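Local coordinates for protein PnpC (Pseudomonas putida, PDB 3N9T) that probably catalyses the iron(III)-dependent intradiol ring cleavage of hydroxyquinol and carries bound phospholipid in a helical tunnel, at residues L35-H38 against L39-V43; R72-F75 against I76-S79; I223-P226 against G227-K230; G250-G253 against S254-V257. All blocks are in the same frame, centred on the assembly; numbering follows the deposited sequence.

Interaction 1: residues L35-H38 against L39-V43; sequences LVRH and LHDFV
Leu39 starts the second half of this helical stretch by giving its N-H to Leu35 O, at 2.8 Å. The bond is the first of four consecutive i to i+4 bonds in helix 26-46. The Leu39 side chain packs on Val84 of the second subunit and on a bound phospholipid.

His40 comes next, with its N bonded to Val36 O. Its imidazole lies side by side with Val36, and His40 CD2 is 3.8 Å from Val36 CG1. The ring carbon CG sits anti to the carbonyl carbon (chi1 -79°), which leaves the ring leaning back over the preceding turn. Both ring nitrogens have partners: ND1 meets Ser13 of helix 7-18, and NE2 meets Leu82 O of the second subunit.

Asp41 N bonds Arg37 O at 2.8 Å. The two side chains cross at a slant, their guanidinium and carboxylate planes 39° apart. Their nearest charged atoms, Arg37 NH1 and Asp41 OD1, stay 4.8 Å apart. A water joins them. It accepts from Arg37 NH1 at 3.0 Å, in the guanidinium plane; its leg to Asp41 OD1 is modelled short, and that length is doubtful. The direct salt bridge of Arg37 goes instead from NH2 to Asp14 of helix 7-18.

Phe42 N closes the series on His38 O, at 2.9 Å. The Phe42 ring turns away from the preceding turn and belongs to the phospholipid pocket.

Leu35, Leu39 and Phe42 thus offer apolar surface to lipid and the second subunit. Arg37 and His40 tie the helix to helix 7-18, and His40 also bonds the second subunit.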
loop_
_atom_site.group_PDB
_atom_site.type_symbol
_atom_site.label_atom_id
_atom_site.label_comp_id
_atom_site.label_asym_id
_atom_site.label_seq_id
_atom_site.Cartn_x
_atom_site.Cartn_y
_atom_site.Cartn_z
ATOM N N LEU A 35 6.316 9.858 0.716
ATOM C CA LEU A 35 5.814 8.500 0.888
ATOM C C LEU A 35 7.023 7.499 0.866
ATOM O O LEU A 35 7.112 6.547 1.679
ATOM C CB LEU A 35 4.896 8.299 -0.305
ATOM C CG LEU A 35 4.332 6.922 -0.542
ATOM C CD1 LEU A 35 3.831 6.456 0.763
ATOM C CD2 LEU A 35 3.154 7.069 -1.525
ATOM N N VAL A 36 7.946 7.724 -0.081
ATOM C CA VAL A 36 9.110 6.832 -0.188
ATOM C C VAL A 36 10.002 6.863 1.084
ATOM O O VAL A 36 10.438 5.820 1.578
ATOM C CB VAL A 36 9.895 7.151 -1.460
ATOM C CG1 VAL A 36 11.219 6.361 -1.483
ATOM C CG2 VAL A 36 9.046 6.681 -2.716
ATOM N N ARG A 37 10.277 8.062 1.596
ATOM C CA ARG A 37 11.091 8.209 2.790
ATOM C C ARG A 37 10.383 7.465 3.949
ATOM O O ARG A 37 11.016 6.712 4.676
ATOM C CB ARG A 37 11.257 9.692 3.113
ATOM C CG ARG A 37 12.150 9.953 4.376
ATOM C CD ARG A 37 13.543 9.216 4.228
ATOM N NE ARG A 37 14.341 9.819 3.154
ATOM C CZ ARG A 37 15.512 9.369 2.679
ATOM N NH1 ARG A 37 16.088 8.262 3.165
ATOM N NH2 ARG A 37 16.120 10.083 1.707
ATOM N N HIS A 38 9.060 7.636 4.094
ATOM C CA HIS A 38 8.332 6.991 5.227
ATOM C C HIS A 38 8.318 5.482 5.055
ATOM O O HIS A 38 8.500 4.727 6.037
ATOM C CB HIS A 38 6.896 7.528 5.467
ATOM C CG HIS A 38 6.860 8.908 6.022
ATOM N ND1 HIS A 38 6.840 9.169 7.376
ATOM C CD2 HIS A 38 6.999 10.107 5.418
ATOM C CE1 HIS A 38 6.835 10.482 7.576
ATOM N NE2 HIS A 38 6.964 11.074 6.419
ATOM N N LEU A 39 8.129 5.052 3.827
ATOM C CA LEU A 39 8.065 3.628 3.552
ATOM C C LEU A 39 9.415 2.961 3.877
ATOM O O LEU A 39 9.472 1.914 4.546
ATOM C CB LEU A 39 7.825 3.499 2.063
ATOM C CG LEU A 39 7.516 2.166 1.413
ATOM C CD1 LEU A 39 6.555 1.320 2.218
ATOM C CD2 LEU A 39 6.969 2.492 -0.016
ATOM N N HIS A 40 10.503 3.593 3.411
ATOM C CA HIS A 40 11.836 3.089 3.651
ATOM C C HIS A 40 12.226 3.207 5.139
ATOM O O HIS A 40 12.863 2.301 5.637
ATOM C CB HIS A 40 12.907 3.837 2.820
ATOM C CG HIS A 40 12.970 3.391 1.387
ATOM N ND1 HIS A 40 14.148 2.985 0.791
ATOM C CD2 HIS A 40 12.001 3.231 0.453
ATOM C CE1 HIS A 40 13.907 2.652 -0.467
ATOM N NE2 HIS A 40 12.613 2.789 -0.691
ATOM N N ASP A 41 11.809 4.279 5.826
ATOM C CA ASP A 41 12.070 4.368 7.272
ATOM C C ASP A 41 11.331 3.267 8.057
ATOM O O ASP A 41 11.842 2.715 9.024
ATOM C CB ASP A 41 11.688 5.732 7.818
ATOM C CG ASP A 41 12.757 6.825 7.482
ATOM O OD1 ASP A 41 13.873 6.489 7.019
ATOM O OD2 ASP A 41 12.439 8.004 7.690
ATOM N N PHE A 42 10.103 2.995 7.670
ATOM C CA PHE A 42 9.396 1.856 8.233
ATOM C C PHE A 42 10.135 0.506 8.051
ATOM O O PHE A 42 10.346 -0.288 9.030
ATOM C CB PHE A 42 7.990 1.806 7.628
ATOM C CG PHE A 42 7.379 0.445 7.672
ATOM C CD1 PHE A 42 7.028 -0.145 8.919
ATOM C CD2 PHE A 42 7.125 -0.246 6.495
ATOM C CE1 PHE A 42 6.465 -1.402 8.946
ATOM C CE2 PHE A 42 6.607 -1.519 6.536
ATOM C CZ PHE A 42 6.240 -2.079 7.763
ATOM N N VAL A 43 10.481 0.209 6.813
ATOM C CA VAL A 43 11.168 -1.063 6.516
ATOM C C VAL A 43 12.501 -1.151 7.337
ATOM O O VAL A 43 12.833 -2.179 7.896
ATOM C CB VAL A 43 11.433 -1.168 5.022
ATOM C CG1 VAL A 43 12.379 -2.324 4.692
ATOM C CG2 VAL A 43 10.115 -1.385 4.261
HETATM O O HOH W 1 14.940 6.105 4.881
#

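Interaction 2: residues R72-F75 against I76-S79. With HGX (1-heptadecanoyl-2-tridecanoyl-3-glycerol-phosphonyl choline), chain B.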
loop_
_atom_site.group_PDB
_atom_site.type_symbol
_atom_site.label_atom_id
_atom_site.label_comp_id
_atom_site.label_asym_id
_atom_site.label_seq_id
_atom_site.Cartn_x
_atom_site.Cartn_y
_atom_site.Cartn_z
ATOM N N ARG A 72 -17.919 -3.496 -3.136
ATOM C CA ARG A 72 -16.868 -3.804 -2.167
ATOM C C ARG A 72 -15.558 -3.089 -2.528
ATOM O O ARG A 72 -14.956 -3.329 -3.599
ATOM C CB ARG A 72 -16.662 -5.337 -2.065
ATOM C CG ARG A 72 -15.651 -5.763 -0.986
ATOM C CD ARG A 72 -16.162 -5.464 0.402
ATOM N NE ARG A 72 -15.247 -6.108 1.337
ATOM C CZ ARG A 72 -15.412 -7.335 1.813
ATOM N NH1 ARG A 72 -16.514 -8.036 1.475
ATOM N NH2 ARG A 72 -14.514 -7.845 2.645
ATOM N N GLN A 73 -15.106 -2.241 -1.612
ATOM C CA GLN A 73 -13.840 -1.585 -1.836
ATOM C C GLN A 73 -12.958 -1.945 -0.635
ATOM O O GLN A 73 -13.021 -1.294 0.410
ATOM C CB GLN A 73 -14.077 -0.076 -1.959
ATOM C CG GLN A 73 -13.436 0.583 -3.181
ATOM C CD GLN A 73 -11.954 0.290 -3.278
ATOM O OE1 GLN A 73 -11.363 0.329 -4.386
ATOM N NE2 GLN A 73 -11.336 -0.032 -2.131
ATOM N N GLU A 74 -12.133 -2.975 -0.792
ATOM C CA GLU A 74 -11.349 -3.492 0.335
ATOM C C GLU A 74 -10.218 -2.503 0.664
ATOM O O GLU A 74 -9.765 -2.434 1.814
ATOM C CB GLU A 74 -10.757 -4.882 0.026
ATOM C CG GLU A 74 -10.185 -5.623 1.309
ATOM C CD GLU A 74 -11.255 -6.198 2.256
ATOM O OE1 GLU A 74 -12.434 -5.861 2.060
ATOM O OE2 GLU A 74 -10.936 -6.977 3.190
ATOM N N PHE A 75 -9.706 -1.791 -0.348
ATOM C CA PHE A 75 -8.656 -0.773 -0.032
ATOM C C PHE A 75 -9.199 0.348 0.865
ATOM O O PHE A 75 -8.485 0.831 1.750
ATOM C CB PHE A 75 -7.882 -0.190 -1.250
ATOM C CG PHE A 75 -6.579 -0.933 -1.498
ATOM C CD1 PHE A 75 -6.455 -1.771 -2.595
ATOM C CD2 PHE A 75 -5.502 -0.874 -0.550
ATOM C CE1 PHE A 75 -5.309 -2.578 -2.779
ATOM C CE2 PHE A 75 -4.339 -1.632 -0.749
ATOM C CZ PHE A 75 -4.225 -2.497 -1.854
ATOM N N ILE A 76 -10.432 0.804 0.593
ATOM C CA ILE A 76 -11.065 1.809 1.447
ATOM C C ILE A 76 -11.258 1.218 2.842
ATOM O O ILE A 76 -10.947 1.852 3.850
ATOM C CB ILE A 76 -12.389 2.283 0.858
ATOM C CG1 ILE A 76 -12.114 3.024 -0.465
ATOM C CG2 ILE A 76 -13.176 3.176 1.889
ATOM C CD1 ILE A 76 -13.356 3.752 -1.084
ATOM N N LEU A 77 -11.751 -0.011 2.905
ATOM C CA LEU A 77 -11.903 -0.658 4.204
ATOM C C LEU A 77 -10.581 -0.765 4.936
ATOM O O LEU A 77 -10.548 -0.607 6.147
ATOM C CB LEU A 77 -12.547 -2.058 4.017
ATOM C CG LEU A 77 -13.042 -2.691 5.292
ATOM C CD1 LEU A 77 -14.084 -1.782 5.977
ATOM C CD2 LEU A 77 -13.793 -3.962 4.794
ATOM N N LEU A 78 -9.483 -1.051 4.219
ATOM C CA LEU A 78 -8.138 -1.067 4.858
ATOM C C LEU A 78 -7.736 0.308 5.354
ATOM O O LEU A 78 -7.261 0.442 6.514
ATOM C CB LEU A 78 -7.079 -1.602 3.846
ATOM C CG LEU A 78 -5.638 -1.793 4.315
ATOM C CD1 LEU A 78 -5.565 -2.782 5.534
ATOM C CD2 LEU A 78 -4.764 -2.273 3.131
ATOM N N SER A 79 -7.936 1.323 4.493
ATOM C CA SER A 79 -7.734 2.760 4.900
ATOM C C SER A 79 -8.543 3.084 6.151
ATOM O O SER A 79 -8.012 3.684 7.118
ATOM C CB SER A 79 -8.189 3.740 3.768
ATOM O OG SER A 79 -8.030 5.095 4.204
HETATM O O11 HGX B . 3.601 -11.568 10.792
HETATM C C11 HGX B . 3.262 -11.609 9.650
HETATM C C12 HGX B . 3.992 -10.755 8.665
HETATM C C13 HGX B . 3.311 -9.415 8.537
HETATM C C14 HGX B . 4.001 -8.764 7.369
HETATM C C15 HGX B . 3.480 -7.401 7.138
HETATM C C16 HGX B . 4.378 -6.719 6.155
HETATM C C17 HGX B . 3.663 -5.503 5.622
HETATM C C18 HGX B . 4.713 -4.602 5.003
HETATM C C19 HGX B . 4.177 -3.918 3.765
HETATM C C20 HGX B . 5.360 -3.769 2.805
HETATM C C21 HGX B . 5.537 -4.985 1.890
HETATM C C22 HGX B . 5.777 -4.676 0.409
HETATM C C23 HGX B . 5.672 -3.197 0.022
HETATM O O3 HGX B . 2.178 -12.479 9.278
HETATM C C3 HGX B . 1.385 -13.142 10.260
HETATM C C2 HGX B . -0.037 -12.605 10.337
HETATM C C1 HGX B . -0.821 -13.573 11.177
HETATM O O3P HGX B . -0.380 -13.382 12.512
HETATM O O2 HGX B . -0.700 -12.563 9.076
HETATM C C31 HGX B . -1.230 -11.247 8.697
HETATM O O31 HGX B . -2.419 -11.079 8.571
HETATM C C32 HGX B . -0.438 -10.047 8.358
HETATM C C33 HGX B . -1.496 -9.054 7.862
HETATM C C34 HGX B . -0.827 -8.101 6.908
HETATM C C35 HGX B . -1.154 -6.652 7.165
HETATM C C36 HGX B . -0.510 -5.864 6.081
HETATM C C37 HGX B . -1.275 -4.559 5.971
HETATM C C38 HGX B . -0.452 -3.701 5.055
HETATM C C39 HGX B . -1.316 -2.647 4.392
HETATM C C40 HGX B . -0.713 -1.255 4.494
HETATM C C42 HGX B . 0.207 -0.897 3.325
HETATM C C43 HGX B . -0.302 0.274 2.463
HETATM C C44 HGX B . -1.204 1.269 3.199
HETATM C C45 HGX B . -2.532 1.401 2.458
HETATM C C46 HGX B . -3.725 1.779 3.357
HETATM C C47 HGX B . -4.421 3.020 2.811
HETATM C C48 HGX B . -5.296 2.520 1.681
HETATM O O1 HGX B . -1.115 -15.741 12.929
HETATM P P1 HGX B . -0.098 -14.691 13.392
HETATM O O4 HGX B . 1.391 -14.960 13.263
HETATM O O5 HGX B . -0.474 -14.210 14.908
HETATM C C4 HGX B . -0.428 -15.148 16.006
HETATM C C5 HGX B . -1.812 -15.403 16.625
HETATM N N1 HGX B . -2.588 -16.580 16.133
HETATM C C6 HGX B . -3.407 -17.088 17.254
HETATM C C7 HGX B . -1.753 -17.699 15.625
HETATM C C8 HGX B . -3.515 -16.132 15.075
#
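Phe75 and Leu78 form the enclosed side of this helical turn. They lie side by side and point the same way, with Phe75 CE2 4.0 Å from Leu78 CD2. Leu78 CG stands opposite the backbone N (chi1 -176°), which carries CD2 to the ring and also to the lipid. Leu78 CD2 is 3.7 Å from C39 of the phospholipid HGX. The lipid chain end, HGX C48, reaches farther along and lies 3.8 Å from Ser79 CB. Leu60 and Thr63 of helix 50-65 pack on Phe75, and Met205 of helix 201-209 packs on Leu78, so two helices and lipid bury this side.

Gln73 is the N-cap residue of helix 74-81. Its carbonyl O takes the first turn's N-H from Leu77 at 3.1 Å. Leu78 N to Glu74 O and Ser79 N to Phe75 O continue the alpha-helical pattern. The helix belongs to the N-terminal helical domain of the intradiol dioxygenases, and Phe75, Leu78 and Ser79 are part of its phospholipid pocket.

The Arg72-Glu74 pair is polar but also enclosed. Arg72 grips Glu74 side-on: NE and NH2 both meet OE1, each at 2.9 Å, with OE1 close to the guanidinium plane. Arg72 NH2 also pairs with Asp199, and Glu74 OE2 takes the N-H of Val202, so the carboxylate is held at both oxygens. Leu77 CD2 lies 3.6 Å from Glu74 OE1. The looser side belongs to Gln73 and Ile76. They cross at about a right angle, Gln73 CG to Ile76 CD1 at 3.8 Å, and both remain partly exposed beside Ile57 of the second subunit.

Interaction 3: residues I223-P226 against G227-K230; sequences IQAP and GYRK
Lys230 runs alongside Gln224 where the chain turns back after strand 214-224. The two side chains point the same way. Lys230 CB begins at the limit of contact, 4.2 Å from Gln224 CG. The next atom, Lys230 CG, packs closer, 3.7 Å from the same Gln224 CG, and also nears Ile223 O. The chain then bends at chi3 (-69°), which brings CE back beside the glutamine amide. Lys230 CE lies 3.5 Å from Gln224 NE2 and also rests against Gln224 CD. The ammonium group, NZ, points away from the amide, so the touching is done by the aliphatic part of the lysine.

The bend itself is a type II beta turn from Ala225 to Tyr228. Tyr228 N bonds Ala225 O at 2.9 Å. Gly227, with phi 98°, takes the third position, where a beta carbon would collide with Pro226 O. Tyr228 brings its CD1 side alongside the turn: Tyr228 CD1 is 4.0 Å from Ala225 CB and 3.3 Å from Pro226 O. Ala225 O lies at the edge of the ring, in its plane. A water bridges the two arms beyond the turn, accepting from Ala225 N and donating to Tyr228 O at 2.6 Å.

Ile223 pairs through its backbone with Leu231 on strand 231-237. Within the turn, one direct bond and one water join the two arms; the Gln224-Lys230 and Ala225-Tyr228 side-chain contacts are van der Waals.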
loop_
_atom_site.group_PDB
_atom_site.type_symbol
_atom_site.label_atom_id
_atom_site.label_comp_id
_atom_site.label_asym_id
_atom_site.label_seq_id
_atom_site.Cartn_x
_atom_site.Cartn_y
_atom_site.Cartn_z
ATOM N N ILE A 223 -25.618 17.715 6.518
ATOM C CA ILE A 223 -26.441 18.906 6.699
ATOM C C ILE A 223 -25.918 20.001 5.777
ATOM O O ILE A 223 -24.714 20.243 5.737
ATOM C CB ILE A 223 -26.360 19.380 8.169
ATOM C CG1 ILE A 223 -26.685 18.182 9.080
ATOM C CG2 ILE A 223 -27.323 20.562 8.464
ATOM C CD1 ILE A 223 -26.760 18.466 10.499
ATOM N N GLN A 224 -26.821 20.631 5.022
ATOM C CA GLN A 224 -26.464 21.679 4.083
ATOM C C GLN A 224 -27.421 22.846 4.276
ATOM O O GLN A 224 -28.599 22.634 4.551
ATOM C CB GLN A 224 -26.556 21.163 2.631
ATOM C CG GLN A 224 -25.440 20.230 2.261
ATOM C CD GLN A 224 -25.667 19.625 0.919
ATOM O OE1 GLN A 224 -26.411 18.667 0.772
ATOM N NE2 GLN A 224 -25.064 20.201 -0.066
ATOM N N ALA A 225 -26.895 24.064 4.141
ATOM C CA ALA A 225 -27.715 25.263 4.083
ATOM C C ALA A 225 -26.974 26.398 3.352
ATOM O O ALA A 225 -25.763 26.523 3.473
ATOM C CB ALA A 225 -28.105 25.743 5.502
ATOM N N PRO A 226 -27.732 27.252 2.637
ATOM C CA PRO A 226 -27.142 28.381 1.864
ATOM C C PRO A 226 -26.354 29.269 2.811
ATOM O O PRO A 226 -26.851 29.649 3.869
ATOM C CB PRO A 226 -28.385 29.119 1.307
ATOM C CG PRO A 226 -29.470 27.995 1.238
ATOM C CD PRO A 226 -29.204 27.197 2.537
ATOM N N GLY A 227 -25.106 29.542 2.477
ATOM C CA GLY A 227 -24.296 30.384 3.331
ATOM C C GLY A 227 -23.404 29.599 4.245
ATOM O O GLY A 227 -22.518 30.186 4.859
ATOM N N TYR A 228 -23.626 28.280 4.374
ATOM C CA TYR A 228 -22.876 27.486 5.354
ATOM C C TYR A 228 -22.125 26.343 4.670
ATOM O O TYR A 228 -22.555 25.813 3.673
ATOM C CB TYR A 228 -23.803 26.911 6.472
ATOM C CG TYR A 228 -24.458 27.980 7.243
ATOM C CD1 TYR A 228 -25.610 28.581 6.764
ATOM C CD2 TYR A 228 -23.885 28.459 8.401
ATOM C CE1 TYR A 228 -26.205 29.613 7.433
ATOM C CE2 TYR A 228 -24.463 29.514 9.087
ATOM C CZ TYR A 228 -25.614 30.078 8.593
ATOM O OH TYR A 228 -26.211 31.116 9.268
ATOM N N ARG A 229 -21.036 25.931 5.277
ATOM C CA ARG A 229 -20.257 24.839 4.804
ATOM C C ARG A 229 -21.009 23.515 5.051
ATOM O O ARG A 229 -21.568 23.323 6.131
ATOM C CB ARG A 229 -18.933 24.890 5.599
ATOM C CG ARG A 229 -18.032 23.655 5.436
ATOM C CD ARG A 229 -16.837 23.638 6.433
ATOM N NE ARG A 229 -15.689 22.875 5.889
ATOM C CZ ARG A 229 -14.606 22.464 6.573
ATOM N NH1 ARG A 229 -14.458 22.685 7.890
ATOM N NH2 ARG A 229 -13.645 21.813 5.910
ATOM N N LYS A 230 -21.012 22.612 4.079
ATOM C CA LYS A 230 -21.579 21.271 4.252
ATOM C C LYS A 230 -20.958 20.515 5.484
ATOM O O LYS A 230 -19.733 20.574 5.730
ATOM C CB LYS A 230 -21.328 20.414 3.037
ATOM C CG LYS A 230 -22.001 19.029 3.130
ATOM C CD LYS A 230 -21.559 18.081 2.043
ATOM C CE LYS A 230 -22.065 18.501 0.685
ATOM N NZ LYS A 230 -21.550 17.500 -0.320
HETATM O O HOH W 2 -24.055 23.732 3.092
#

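Interaction 4: residues G250-G253 against S254-V257; sequences GVKG and SLQV
Lys252 O accepts the N-H of Leu255 at 3.0 Å, the shorter of the two backbone bonds here. The donor stands above the carbonyl plane, 50° out of it and off the lone-pair directions, consistent with an i to i+3 bond. One residue on, Gln256 N reaches Gly253 O at 3.5 Å, a weak bond.

Gln256 folds back against Gly253 and Val251. Gln256 CG is 3.4 Å from Gly253 O. The side chain is extended beyond CG (chi2 -178°), and this carries Gln256 NE2 to 3.8 Å from Val251 CG1. The two side chains cross there at about a right angle. Leu255 is the buried member. It makes a light contact back on the lysine, Leu255 CD1 to Lys252 CB at 4.1 Å, and packs on Phe236 and Tyr283 of the sheet.

The polar ends bond to the loop that precedes the sheet: Lys252 NZ to Thr102 O, and Ser254 OG to Glu101. Lys252 also touches Val8 of the second subunit. Val251 lies about 7 Å from the iron ligand His218, measured between side chains.

Successive i to i+3 bonds make this a short 3-10 turn, which leads directly into strand 256-262 of the catalytic beta domain.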
loop_
_atom_site.group_PDB
_atom_site.type_symbol
_atom_site.label_atom_id
_atom_site.label_comp_id
_atom_site.label_asym_id
_atom_site.label_seq_id
_atom_site.Cartn_x
_atom_site.Cartn_y
_atom_site.Cartn_z
ATOM N N GLY A 250 -14.193 6.212 14.123
ATOM C CA GLY A 250 -15.116 7.315 13.805
ATOM C C GLY A 250 -15.549 8.200 14.997
ATOM O O GLY A 250 -15.989 9.339 14.814
ATOM N N VAL A 251 -15.481 7.654 16.207
ATOM C CA VAL A 251 -16.144 8.247 17.357
ATOM C C VAL A 251 -15.284 9.398 17.809
ATOM O O VAL A 251 -14.055 9.244 17.910
ATOM C CB VAL A 251 -16.268 7.224 18.570
ATOM C CG1 VAL A 251 -16.938 7.887 19.843
ATOM C CG2 VAL A 251 -17.058 5.996 18.165
ATOM N N LYS A 252 -15.935 10.529 18.077
ATOM C CA LYS A 252 -15.356 11.637 18.827
ATOM C C LYS A 252 -16.263 11.969 20.032
ATOM O O LYS A 252 -17.462 11.793 19.952
ATOM C CB LYS A 252 -15.214 12.850 17.918
ATOM C CG LYS A 252 -14.297 12.574 16.696
ATOM C CD LYS A 252 -14.291 13.771 15.692
ATOM C CE LYS A 252 -13.358 13.434 14.512
ATOM N NZ LYS A 252 -13.298 14.561 13.529
ATOM N N GLY A 253 -15.676 12.397 21.153
ATOM C CA GLY A 253 -16.420 12.761 22.361
ATOM C C GLY A 253 -17.681 13.600 22.139
ATOM O O GLY A 253 -18.729 13.214 22.617
ATOM N N SER A 254 -17.607 14.686 21.352
ATOM C CA SER A 254 -18.726 15.571 21.154
ATOM C C SER A 254 -19.870 15.004 20.261
ATOM O O SER A 254 -20.959 15.605 20.226
ATOM C CB SER A 254 -18.230 16.881 20.552
ATOM O OG SER A 254 -17.813 16.678 19.186
ATOM N N LEU A 255 -19.634 13.884 19.568
ATOM C CA LEU A 255 -20.661 13.302 18.632
ATOM C C LEU A 255 -21.494 12.201 19.301
ATOM O O LEU A 255 -22.196 11.428 18.622
ATOM C CB LEU A 255 -19.925 12.689 17.413
ATOM C CG LEU A 255 -19.134 13.747 16.620
ATOM C CD1 LEU A 255 -18.452 13.085 15.400
ATOM C CD2 LEU A 255 -20.051 14.908 16.165
ATOM N N GLN A 256 -21.361 12.060 20.621
ATOM C CA GLN A 256 -22.093 11.067 21.348
ATOM C C GLN A 256 -23.374 11.752 21.806
ATOM O O GLN A 256 -23.421 12.959 22.105
ATOM C CB GLN A 256 -21.307 10.585 22.579
ATOM C CG GLN A 256 -19.926 10.105 22.257
ATOM C CD GLN A 256 -19.167 9.588 23.454
ATOM O OE1 GLN A 256 -19.730 9.383 24.552
ATOM N NE2 GLN A 256 -17.886 9.311 23.232
ATOM N N VAL A 257 -24.450 11.012 21.803
ATOM C CA VAL A 257 -25.698 11.596 22.270
ATOM C C VAL A 257 -26.427 10.477 23.048
ATOM O O VAL A 257 -26.453 9.313 22.622
ATOM C CB VAL A 257 -26.542 12.132 21.064
ATOM C CG1 VAL A 257 -27.048 10.948 20.156
ATOM C CG2 VAL A 257 -27.647 12.960 21.580
#

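Interactions 1 and 2 are partly buried turns of the N-terminal helical domain. Both touch the second subunit and bound phospholipid, and their centres lie about 22 Å apart. Their backbones use i to i+4 bonds, and each combines apolar packing with a charged pair. The Arg-Asp pair of interaction 1 is joined through water, whereas the Arg-Glu pair of interaction 2 meets directly. Interactions 3 and 4 are surface turns on the same sheet: interaction 3 just before strand 231-237, interaction 4 entering strand 256-262 beside its far end, near Phe236. Each rests on few backbone bonds and light side-chain packing. Interaction 4 has slight contact with the second subunit; interaction 3 has none.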